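Local structure of DynE7 (Micromonospora chersina, 2XEM) at residues L62-A73 against L111-M122; F78-M86 against M97-P106. The protein is a hot-dog fold thioesterase of dynemicin biosynthesis that binds a conjugated polyene and probably releases such polyketide chains from their thioester-linked carrier. One frame throughout, in Å; residues are numbered along the deposited sequence.

Contact 1 of 2, residues L62-A73 against L111-M122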
loop_
_atom_site.group_PDB
_atom_site.type_symbol
_atom_site.label_atom_id
_atom_site.label_comp_id
_atom_site.label_asym_id
_atom_site.label_seq_id
_atom_site.Cartn_x
_atom_site.Cartn_y
_atom_site.Cartn_z
ATOM N N LEU D 62 8.123 -18.407 -0.391
ATOM C CA LEU D 62 9.368 -17.647 -0.385
ATOM C C LEU D 62 9.340 -16.718 0.801
ATOM O O LEU D 62 8.517 -15.792 0.855
ATOM C CB LEU D 62 9.590 -16.877 -1.699
ATOM C CG LEU D 62 9.692 -17.694 -3.000
ATOM C CD1 LEU D 62 9.930 -16.772 -4.175
ATOM C CD2 LEU D 62 10.787 -18.750 -2.959
ATOM N N VAL D 63 10.200 -16.992 1.778
ATOM C CA VAL D 63 10.231 -16.219 3.020
ATOM C C VAL D 63 11.428 -15.249 2.974
ATOM O O VAL D 63 12.572 -15.685 2.792
ATOM C CB VAL D 63 10.269 -17.194 4.222
ATOM C CG1 VAL D 63 10.486 -16.464 5.558
ATOM C CG2 VAL D 63 9.003 -18.072 4.251
ATOM N N THR D 64 11.163 -13.937 3.084
ATOM C CA THR D 64 12.229 -12.944 3.106
ATOM C C THR D 64 13.005 -13.023 4.439
ATOM O O THR D 64 12.414 -12.999 5.507
ATOM C CB THR D 64 11.680 -11.527 2.813
ATOM O OG1 THR D 64 10.864 -11.567 1.651
ATOM C CG2 THR D 64 12.781 -10.508 2.578
ATOM N N VAL D 65 14.327 -13.134 4.342
ATOM C CA VAL D 65 15.279 -13.210 5.473
ATOM C C VAL D 65 15.763 -11.791 5.792
ATOM O O VAL D 65 15.864 -11.393 6.958
ATOM C CB VAL D 65 16.456 -14.189 5.152
ATOM C CG1 VAL D 65 17.536 -14.162 6.234
ATOM C CG2 VAL D 65 15.942 -15.605 4.927
ATOM N N ASP D 66 16.097 -11.038 4.752
ATOM C CA ASP D 66 16.502 -9.636 4.888
ATOM C C ASP D 66 16.289 -8.893 3.577
ATOM O O ASP D 66 16.097 -9.521 2.538
ATOM C CB ASP D 66 17.970 -9.505 5.352
ATOM C CG ASP D 66 19.000 -10.264 4.518
ATOM O OD1 ASP D 66 19.750 -11.044 5.094
ATOM O OD2 ASP D 66 19.041 -10.068 3.284
ATOM N N CYS D 67 16.282 -7.569 3.633
ATOM C CA CYS D 67 16.239 -6.723 2.451
ATOM C C CYS D 67 16.928 -5.390 2.765
ATOM O O CYS D 67 17.124 -5.039 3.933
ATOM C CB CYS D 67 14.805 -6.514 1.982
ATOM S SG CYS D 67 13.812 -5.523 3.121
ATOM N N HIS D 68 17.297 -4.668 1.707
ATOM C CA HIS D 68 18.107 -3.460 1.781
ATOM C C HIS D 68 17.786 -2.590 0.563
ATOM O O HIS D 68 17.487 -3.122 -0.514
ATOM C CB HIS D 68 19.604 -3.824 1.802
ATOM C CG HIS D 68 20.472 -2.686 2.248
ATOM N ND1 HIS D 68 21.009 -1.789 1.340
ATOM C CD2 HIS D 68 20.803 -2.289 3.501
ATOM C CE1 HIS D 68 21.667 -0.896 2.066
ATOM N NE2 HIS D 68 21.569 -1.154 3.372
ATOM N N ALA D 69 17.823 -1.273 0.740
ATOM C CA ALA D 69 17.782 -0.322 -0.370
ATOM C C ALA D 69 18.672 0.866 -0.077
ATOM O O ALA D 69 18.774 1.280 1.074
ATOM C CB ALA D 69 16.351 0.140 -0.657
ATOM N N ASP D 70 19.392 1.353 -1.114
ATOM C CA ASP D 70 20.147 2.613 -1.109
ATOM C C ASP D 70 19.492 3.543 -2.116
ATOM O O ASP D 70 19.270 3.129 -3.256
ATOM C CB ASP D 70 21.608 2.359 -1.523
ATOM C CG ASP D 70 22.384 1.612 -0.463
ATOM O OD1 ASP D 70 22.712 2.224 0.571
ATOM O OD2 ASP D 70 22.666 0.419 -0.666
ATOM N N PHE D 71 19.198 4.771 -1.727
ATOM C CA PHE D 71 18.439 5.718 -2.575
ATOM C C PHE D 71 19.360 6.835 -3.072
ATOM O O PHE D 71 20.113 7.401 -2.275
ATOM C CB PHE D 71 17.231 6.305 -1.800
ATOM C CG PHE D 71 16.343 5.230 -1.200
ATOM C CD1 PHE D 71 15.322 4.651 -1.951
ATOM C CD2 PHE D 71 16.559 4.767 0.103
ATOM C CE1 PHE D 71 14.507 3.651 -1.408
ATOM C CE2 PHE D 71 15.738 3.766 0.651
ATOM C CZ PHE D 71 14.708 3.222 -0.111
ATOM N N TYR D 72 19.327 7.121 -4.386
ATOM C CA TYR D 72 20.276 8.065 -5.001
ATOM C C TYR D 72 19.597 9.287 -5.622
ATOM O O TYR D 72 20.110 10.389 -5.515
ATOM C CB TYR D 72 21.187 7.370 -6.040
ATOM C CG TYR D 72 21.892 6.127 -5.526
ATOM C CD1 TYR D 72 22.666 6.162 -4.363
ATOM C CD2 TYR D 72 21.809 4.924 -6.213
ATOM C CE1 TYR D 72 23.320 5.013 -3.889
ATOM C CE2 TYR D 72 22.462 3.779 -5.755
ATOM C CZ TYR D 72 23.211 3.823 -4.594
ATOM O OH TYR D 72 23.851 2.683 -4.176
ATOM N N ALA D 73 18.481 9.087 -6.298
ATOM C CA ALA D 73 17.750 10.160 -6.968
ATOM C C ALA D 73 16.259 9.895 -6.836
ATOM O O ALA D 73 15.848 8.735 -6.831
ATOM C CB ALA D 73 18.156 10.231 -8.440
ATOM N N LEU D 111 19.920 6.048 -12.509
ATOM C CA LEU D 111 19.906 5.117 -11.385
ATOM C C LEU D 111 19.247 5.793 -10.177
ATOM O O LEU D 111 19.822 6.693 -9.568
ATOM C CB LEU D 111 21.343 4.634 -11.044
ATOM C CG LEU D 111 21.456 3.554 -9.950
ATOM C CD1 LEU D 111 20.847 2.233 -10.409
ATOM C CD2 LEU D 111 22.912 3.361 -9.510
ATOM N N LEU D 112 18.034 5.374 -9.847
ATOM C CA LEU D 112 17.278 5.947 -8.724
ATOM C C LEU D 112 17.747 5.401 -7.413
ATOM O O LEU D 112 17.794 6.124 -6.425
ATOM C CB LEU D 112 15.766 5.668 -8.879
ATOM C CG LEU D 112 15.061 6.292 -10.113
ATOM C CD1 LEU D 112 13.553 6.039 -10.068
ATOM C CD2 LEU D 112 15.332 7.782 -10.234
ATOM N N ALA D 113 18.117 4.116 -7.407
ATOM C CA ALA D 113 18.289 3.330 -6.199
ATOM C C ALA D 113 18.928 2.011 -6.539
ATOM O O ALA D 113 18.943 1.594 -7.711
ATOM C CB ALA D 113 16.930 3.072 -5.544
ATOM N N GLN D 114 19.488 1.352 -5.509
ATOM C CA GLN D 114 19.884 -0.053 -5.610
ATOM C C GLN D 114 19.318 -0.792 -4.407
ATOM O O GLN D 114 18.960 -0.167 -3.407
ATOM C CB GLN D 114 21.408 -0.220 -5.711
ATOM C CG GLN D 114 21.981 0.254 -7.065
ATOM C CD GLN D 114 23.471 0.209 -7.089
ATOM O OE1 GLN D 114 24.143 0.767 -6.231
ATOM N NE2 GLN D 114 24.029 -0.459 -8.085
ATOM N N GLY D 115 19.201 -2.105 -4.528
ATOM C CA GLY D 115 18.687 -2.905 -3.432
ATOM C C GLY D 115 19.215 -4.310 -3.408
ATOM O O GLY D 115 19.895 -4.756 -4.343
ATOM N N ARG D 116 18.888 -5.021 -2.323
ATOM C CA ARG D 116 19.271 -6.416 -2.146
ATOM C C ARG D 116 18.211 -7.072 -1.309
ATOM O O ARG D 116 17.606 -6.415 -0.460
ATOM C CB ARG D 116 20.611 -6.559 -1.373
ATOM C CG ARG D 116 21.848 -6.076 -2.066
ATOM C CD ARG D 116 23.110 -6.411 -1.241
ATOM N NE ARG D 116 23.030 -6.017 0.185
ATOM C CZ ARG D 116 23.372 -4.828 0.672
ATOM N NH1 ARG D 116 23.784 -3.860 -0.140
ATOM N NH2 ARG D 116 23.318 -4.599 1.974
ATOM N N GLN D 117 18.070 -8.387 -1.462
ATOM C CA GLN D 117 17.143 -9.166 -0.649
ATOM C C GLN D 117 17.656 -10.590 -0.567
ATOM O O GLN D 117 18.177 -11.105 -1.565
ATOM C CB GLN D 117 15.787 -9.161 -1.361
ATOM C CG GLN D 117 14.664 -9.756 -0.616
ATOM C CD GLN D 117 13.494 -9.719 -1.536
ATOM O OE1 GLN D 117 13.297 -10.617 -2.353
ATOM N NE2 GLN D 117 12.785 -8.616 -1.516
ATOM N N THR D 118 17.482 -11.232 0.604
ATOM C CA THR D 118 17.706 -12.671 0.736
ATOM C C THR D 118 16.387 -13.325 1.010
ATOM O O THR D 118 15.653 -12.875 1.879
ATOM C CB THR D 118 18.726 -13.008 1.847
ATOM O OG1 THR D 118 19.860 -12.173 1.700
ATOM C CG2 THR D 118 19.160 -14.484 1.828
ATOM N N VAL D 119 16.090 -14.394 0.283
ATOM C CA VAL D 119 14.886 -15.195 0.503
ATOM C C VAL D 119 15.224 -16.644 0.834
ATOM O O VAL D 119 16.256 -17.155 0.396
ATOM C CB VAL D 119 13.850 -15.111 -0.658
ATOM C CG1 VAL D 119 13.459 -13.685 -0.990
ATOM C CG2 VAL D 119 14.304 -15.906 -1.907
ATOM N N ALA D 120 14.372 -17.300 1.605
ATOM C CA ALA D 120 14.508 -18.727 1.882
ATOM C C ALA D 120 13.296 -19.460 1.292
ATOM O O ALA D 120 12.170 -18.968 1.390
ATOM C CB ALA D 120 14.581 -18.962 3.390
ATOM N N CYS D 121 13.530 -20.608 0.648
ATOM C CA CYS D 121 12.467 -21.474 0.168
ATOM C C CYS D 121 11.987 -22.326 1.341
ATOM O O CYS D 121 12.790 -23.007 1.987
ATOM C CB CYS D 121 12.962 -22.341 -0.988
ATOM S SG CYS D 121 13.445 -21.394 -2.452
ATOM N N MET D 122 10.688 -22.262 1.626
ATOM C CA MET D 122 10.089 -23.000 2.736
ATOM C C MET D 122 8.781 -23.646 2.336
ATOM O O MET D 122 8.161 -23.250 1.353
ATOM C CB MET D 122 9.859 -22.120 3.979
ATOM C CG MET D 122 10.940 -21.103 4.250
ATOM S SD MET D 122 11.508 -21.174 5.939
ATOM C CE MET D 122 13.110 -21.756 5.644
HETATM O O HOH W 1 24.559 -1.094 0.239
#
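From Leu-62 to Phe-71 the strand runs antiparallel to Ala-113–Cys-121, the two short axes 4.4 Å apart at their closest, as neighbouring strands of the hot-dog sheet. A classic beta bulge interrupts the pairing: Val-65 and Asp-66 both face Thr-118, whose O takes a firm bond from Val-65 N (2.8 Å) and a weak one from Asp-66 N. At the bulge the carboxylate of Asp-66 swings back over the partner strand, its CG lying between backbone N and carbonyl carbon (chi1 53°), and OD2 accepts the hydroxyl of Thr-118 OG1 on its syn side at 2.8 Å.

Two residue pairs further on, on the same face of the sheet, the guanidinium of Arg-116 lies flat on the His-68 ring, planes 18° apart, with Arg-116 NH2 3.4 Å from His-68 CG. A bend at chi3 (-50°) turns the guanidinium over the ring. Water 1 sits at the guanidinium edge, accepting from Arg-116 NH1 and donating to Asp-70 OD2, and so joins two opposite charges that do not touch directly. Next to this group the edge of strand 60-71 pairs with a strand of the second subunit, whose own His-68 ring meets this one, so the sheet runs on across the interface with that subunit.

The other face, with Leu-62, Cys-67 and Val-119, packs on helix 32-48, where Arg-41 bonds both Thr-64 OG1 and Gln-117 OE1. Beyond the strand end, Leu-112 O accepts Tyr-72 N and Ala-73 N from one side of its plane, and Tyr-72 OH gives its proton to a lone pair of Gln-114 OE1 at 2.8 Å.

Contact 2 of 2, residues F78-M86 against M97-P106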
loop_
_atom_site.group_PDB
_atom_site.type_symbol
_atom_site.label_atom_id
_atom_site.label_comp_id
_atom_site.label_asym_id
_atom_site.label_seq_id
_atom_site.Cartn_x
_atom_site.Cartn_y
_atom_site.Cartn_z
ATOM N N PHE D 78 4.430 8.665 -12.992
ATOM C CA PHE D 78 4.517 8.400 -14.435
ATOM C C PHE D 78 5.899 7.985 -14.906
ATOM O O PHE D 78 6.032 7.655 -16.086
ATOM C CB PHE D 78 4.003 9.567 -15.312
ATOM C CG PHE D 78 2.585 10.045 -15.117
ATOM C CD1 PHE D 78 2.324 11.244 -14.470
ATOM C CD2 PHE D 78 1.513 9.349 -15.679
ATOM C CE1 PHE D 78 1.015 11.715 -14.334
ATOM C CE2 PHE D 78 0.199 9.822 -15.545
ATOM C CZ PHE D 78 -0.040 10.997 -14.864
ATOM N N ASP D 79 6.935 8.020 -14.024
ATOM C CA ASP D 79 8.264 7.503 -14.371
ATOM C C ASP D 79 8.154 6.036 -14.733
ATOM O O ASP D 79 7.439 5.280 -14.072
ATOM C CB ASP D 79 9.269 7.640 -13.206
ATOM C CG ASP D 79 9.832 9.029 -12.940
ATOM O OD1 ASP D 79 9.571 9.950 -13.751
ATOM O OD2 ASP D 79 10.559 9.185 -11.939
ATOM N N GLU D 80 8.821 5.658 -15.817
ATOM C CA GLU D 80 8.966 4.255 -16.166
ATOM C C GLU D 80 10.291 3.765 -15.568
ATOM O O GLU D 80 11.364 4.265 -15.917
ATOM C CB GLU D 80 8.901 4.062 -17.685
ATOM C CG GLU D 80 9.124 2.621 -18.121
ATOM C CD GLU D 80 9.209 2.441 -19.630
ATOM O OE1 GLU D 80 9.510 1.308 -20.066
ATOM O OE2 GLU D 80 9.025 3.432 -20.374
ATOM N N VAL D 81 10.192 2.843 -14.608
ATOM C CA VAL D 81 11.341 2.357 -13.848
ATOM C C VAL D 81 11.588 0.915 -14.232
ATOM O O VAL D 81 10.658 0.112 -14.215
ATOM C CB VAL D 81 11.160 2.513 -12.307
ATOM C CG1 VAL D 81 12.395 1.990 -11.537
ATOM C CG2 VAL D 81 10.839 3.959 -11.925
ATOM N N GLU D 82 12.836 0.601 -14.615
ATOM C CA GLU D 82 13.239 -0.789 -14.776
ATOM C C GLU D 82 13.845 -1.283 -13.470
ATOM O O GLU D 82 14.815 -0.705 -12.980
ATOM C CB GLU D 82 14.230 -0.930 -15.897
ATOM C CG GLU D 82 13.596 -0.759 -17.245
ATOM C CD GLU D 82 14.552 -1.039 -18.383
ATOM O OE1 GLU D 82 15.753 -1.306 -18.138
ATOM O OE2 GLU D 82 14.086 -0.968 -19.537
ATOM N N VAL D 83 13.213 -2.296 -12.879
ATOM C CA VAL D 83 13.727 -2.967 -11.689
ATOM C C VAL D 83 14.556 -4.146 -12.222
ATOM O O VAL D 83 14.005 -5.142 -12.676
ATOM C CB VAL D 83 12.600 -3.392 -10.708
ATOM C CG1 VAL D 83 13.201 -4.009 -9.432
ATOM C CG2 VAL D 83 11.701 -2.195 -10.353
ATOM N N ARG D 84 15.883 -3.970 -12.242
ATOM C CA ARG D 84 16.796 -4.920 -12.852
ATOM C C ARG D 84 17.357 -5.840 -11.793
ATOM O O ARG D 84 18.071 -5.390 -10.904
ATOM C CB ARG D 84 17.910 -4.174 -13.600
ATOM C CG ARG D 84 17.365 -3.227 -14.657
ATOM C CD ARG D 84 18.498 -2.484 -15.285
ATOM N NE ARG D 84 18.042 -1.591 -16.349
ATOM C CZ ARG D 84 18.825 -0.714 -16.966
ATOM N NH1 ARG D 84 20.107 -0.601 -16.624
ATOM N NH2 ARG D 84 18.336 0.060 -17.919
ATOM N N MET D 85 17.024 -7.128 -11.878
ATOM C CA MET D 85 17.391 -8.116 -10.875
ATOM C C MET D 85 18.561 -9.002 -11.308
ATOM O O MET D 85 18.614 -9.479 -12.443
ATOM C CB MET D 85 16.183 -8.976 -10.511
ATOM C CG MET D 85 16.401 -9.854 -9.298
ATOM S SD MET D 85 14.908 -10.786 -8.892
ATOM C CE MET D 85 14.898 -11.976 -10.314
ATOM N N MET D 86 19.472 -9.264 -10.374
ATOM C CA MET D 86 20.557 -10.232 -10.570
ATOM C C MET D 86 20.671 -11.178 -9.395
ATOM O O MET D 86 20.371 -10.791 -8.267
ATOM C CB MET D 86 21.886 -9.497 -10.768
ATOM C CG MET D 86 21.902 -8.708 -12.056
ATOM S SD MET D 86 23.489 -8.305 -12.687
ATOM C CE MET D 86 23.964 -9.901 -13.418
ATOM N N MET D 97 19.510 -11.918 -3.996
ATOM C CA MET D 97 19.286 -11.163 -5.234
ATOM C C MET D 97 19.681 -9.725 -5.016
ATOM O O MET D 97 19.561 -9.240 -3.893
ATOM C CB MET D 97 17.791 -11.176 -5.604
ATOM C CG MET D 97 17.299 -12.515 -6.105
ATOM S SD MET D 97 15.506 -12.638 -5.911
ATOM C CE MET D 97 15.416 -12.930 -4.077
ATOM N N SER D 98 20.154 -9.050 -6.075
ATOM C CA SER D 98 20.418 -7.609 -6.080
ATOM C C SER D 98 19.616 -6.906 -7.168
ATOM O O SER D 98 19.184 -7.540 -8.132
ATOM C CB SER D 98 21.913 -7.308 -6.218
ATOM O OG SER D 98 22.437 -7.914 -7.389
ATOM N N PHE D 99 19.373 -5.597 -6.976
ATOM C CA PHE D 99 18.449 -4.809 -7.803
ATOM C C PHE D 99 19.053 -3.460 -8.101
ATOM O O PHE D 99 19.595 -2.830 -7.195
ATOM C CB PHE D 99 17.084 -4.616 -7.116
ATOM C CG PHE D 99 16.395 -5.880 -6.654
ATOM C CD1 PHE D 99 15.450 -6.510 -7.457
ATOM C CD2 PHE D 99 16.674 -6.429 -5.401
ATOM C CE1 PHE D 99 14.815 -7.682 -7.029
ATOM C CE2 PHE D 99 16.045 -7.606 -4.983
ATOM C CZ PHE D 99 15.115 -8.220 -5.803
ATOM N N ASP D 100 19.018 -3.059 -9.385
ATOM C CA ASP D 100 19.205 -1.688 -9.809
ATOM C C ASP D 100 17.835 -1.142 -10.179
ATOM O O ASP D 100 17.065 -1.836 -10.840
ATOM C CB ASP D 100 20.122 -1.604 -11.040
ATOM C CG ASP D 100 21.621 -1.734 -10.778
ATOM O OD1 ASP D 100 22.023 -1.827 -9.591
ATOM O OD2 ASP D 100 22.389 -1.695 -11.750
ATOM N N TYR D 101 17.517 0.088 -9.743
ATOM C CA TYR D 101 16.243 0.716 -10.122
ATOM C C TYR D 101 16.590 1.860 -11.040
ATOM O O TYR D 101 17.137 2.869 -10.591
ATOM C CB TYR D 101 15.489 1.267 -8.913
ATOM C CG TYR D 101 15.191 0.277 -7.812
ATOM C CD1 TYR D 101 13.901 -0.191 -7.610
ATOM C CD2 TYR D 101 16.180 -0.106 -6.898
ATOM C CE1 TYR D 101 13.594 -1.014 -6.530
ATOM C CE2 TYR D 101 15.889 -0.952 -5.829
ATOM C CZ TYR D 101 14.590 -1.380 -5.636
ATOM O OH TYR D 101 14.268 -2.119 -4.534
ATOM N N VAL D 102 16.303 1.685 -12.326
ATOM C CA VAL D 102 16.717 2.636 -13.349
ATOM C C VAL D 102 15.490 3.300 -13.974
ATOM O O VAL D 102 14.657 2.606 -14.573
ATOM C CB VAL D 102 17.645 1.967 -14.404
ATOM C CG1 VAL D 102 18.117 2.983 -15.451
ATOM C CG2 VAL D 102 18.852 1.288 -13.724
ATOM N N ARG D 103 15.361 4.635 -13.817
ATOM C CA ARG D 103 14.368 5.367 -14.604
ATOM C C ARG D 103 14.841 5.412 -16.060
ATOM O O ARG D 103 15.934 5.915 -16.322
ATOM C CB ARG D 103 14.117 6.797 -14.059
ATOM C CG ARG D 103 13.197 7.613 -14.986
ATOM C CD ARG D 103 12.812 8.975 -14.468
ATOM N NE ARG D 103 13.967 9.800 -14.133
ATOM C CZ ARG D 103 14.152 10.372 -12.949
ATOM N NH1 ARG D 103 13.249 10.224 -11.982
ATOM N NH2 ARG D 103 15.237 11.100 -12.722
ATOM N N VAL D 104 14.026 4.875 -16.986
ATOM C CA VAL D 104 14.313 4.870 -18.427
ATOM C C VAL D 104 13.469 5.885 -19.196
ATOM O O VAL D 104 13.747 6.149 -20.353
ATOM C CB VAL D 104 14.239 3.454 -19.048
ATOM C CG1 VAL D 104 15.323 2.556 -18.451
ATOM C CG2 VAL D 104 12.843 2.836 -18.881
ATOM N N ALA D 105 12.417 6.428 -18.564
ATOM C CA ALA D 105 11.602 7.493 -19.160
ATOM C C ALA D 105 10.825 8.215 -18.055
ATOM O O ALA D 105 10.485 7.583 -17.053
ATOM C CB ALA D 105 10.646 6.932 -20.221
ATOM N N PRO D 106 10.606 9.544 -18.154
ATOM C CA PRO D 106 11.151 10.483 -19.160
ATOM C C PRO D 106 12.623 10.783 -18.870
ATOM O O PRO D 106 13.161 10.337 -17.853
ATOM C CB PRO D 106 10.260 11.727 -18.978
ATOM C CG PRO D 106 9.931 11.705 -17.491
ATOM C CD PRO D 106 9.764 10.235 -17.161
HETATM O O HOH W 2 21.753 -1.718 -14.478
#
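Asp-79 OD2 is gripped from two sides of the chain: Arg-103 NH1 meets it across the contact at 2.9 Å in a salt bridge, and Ser-76 N bonds it as well. The arginine nitrogen approaches from above the carboxylate plane, yet the oxygen lies in the guanidinium plane, and the two flat groups stand 66° apart. Arg-103 NH1 has a further partner in Glu-74 O.

The backbones form an antiparallel beta hairpin, with a classic bulge where Val-104 and Ala-105 both face Glu-80. Farther along, Arg-84 NE and Arg-84 NH2 each stand 2.9 Å from Glu-82 OE1, two residues back on the same strand, in a side-on salt bridge. The NE bond comes nearly along the C-O axis of the carboxylate, whereas NH2 reaches the oxygen from above the carboxylate plane. This grip and water 2, which links Arg-84 NH1 to Asp-100 OD2, hold the guanidinium over the partner strand. Val-102 CG2 then presses on one of its faces, 3.7 Å from Arg-84 NH1, while Val-104 CG1 touches the carboxylate carbon Glu-82 CD.

On the face opposite Glu-82 and Arg-84, which Arg-103 shares, the side chains are mostly apolar. Met-85 CG is 3.5 Å from Phe-99 CE1, its SD makes an oblique Met-aromatic contact with that ring, and Met-97 SD lies 3.6 Å from Met-85 SD. Val-83 fits its two methyls against Phe-99 and Tyr-101. This face is laid on helix 32-48: Met-85 reaches Cys-40 and Phe-44, and Tyr-101 OH bonds Tyr-33 O and Gln-37 NE2. On the outer sides of the hairpin, strand 80-91 pairs with strand 11-16 and strand 94-105 with strand 110-124.

After strand 11-16 and helix 32-48, the chain enters the sheet along 62-73, the first half of contact 1. It then passes through strand 80-91, turns, and returns as strand 94-105, so contact 2 closes a short hairpin before segment 111-122 comes back to complete contact 1. The shorter closure thus lies wholly within the longer one, and nothing crosses. Strands 94-105 and 110-124 are sheet neighbours: Leu-112 N bonds Tyr-101 O and Gly-115 N bonds Phe-99 O. Contact 2 thereby brings strand 80-91 into the sheet that contact 1 carries to the interface with the second subunit, and helix 32-48 packs against both contacts.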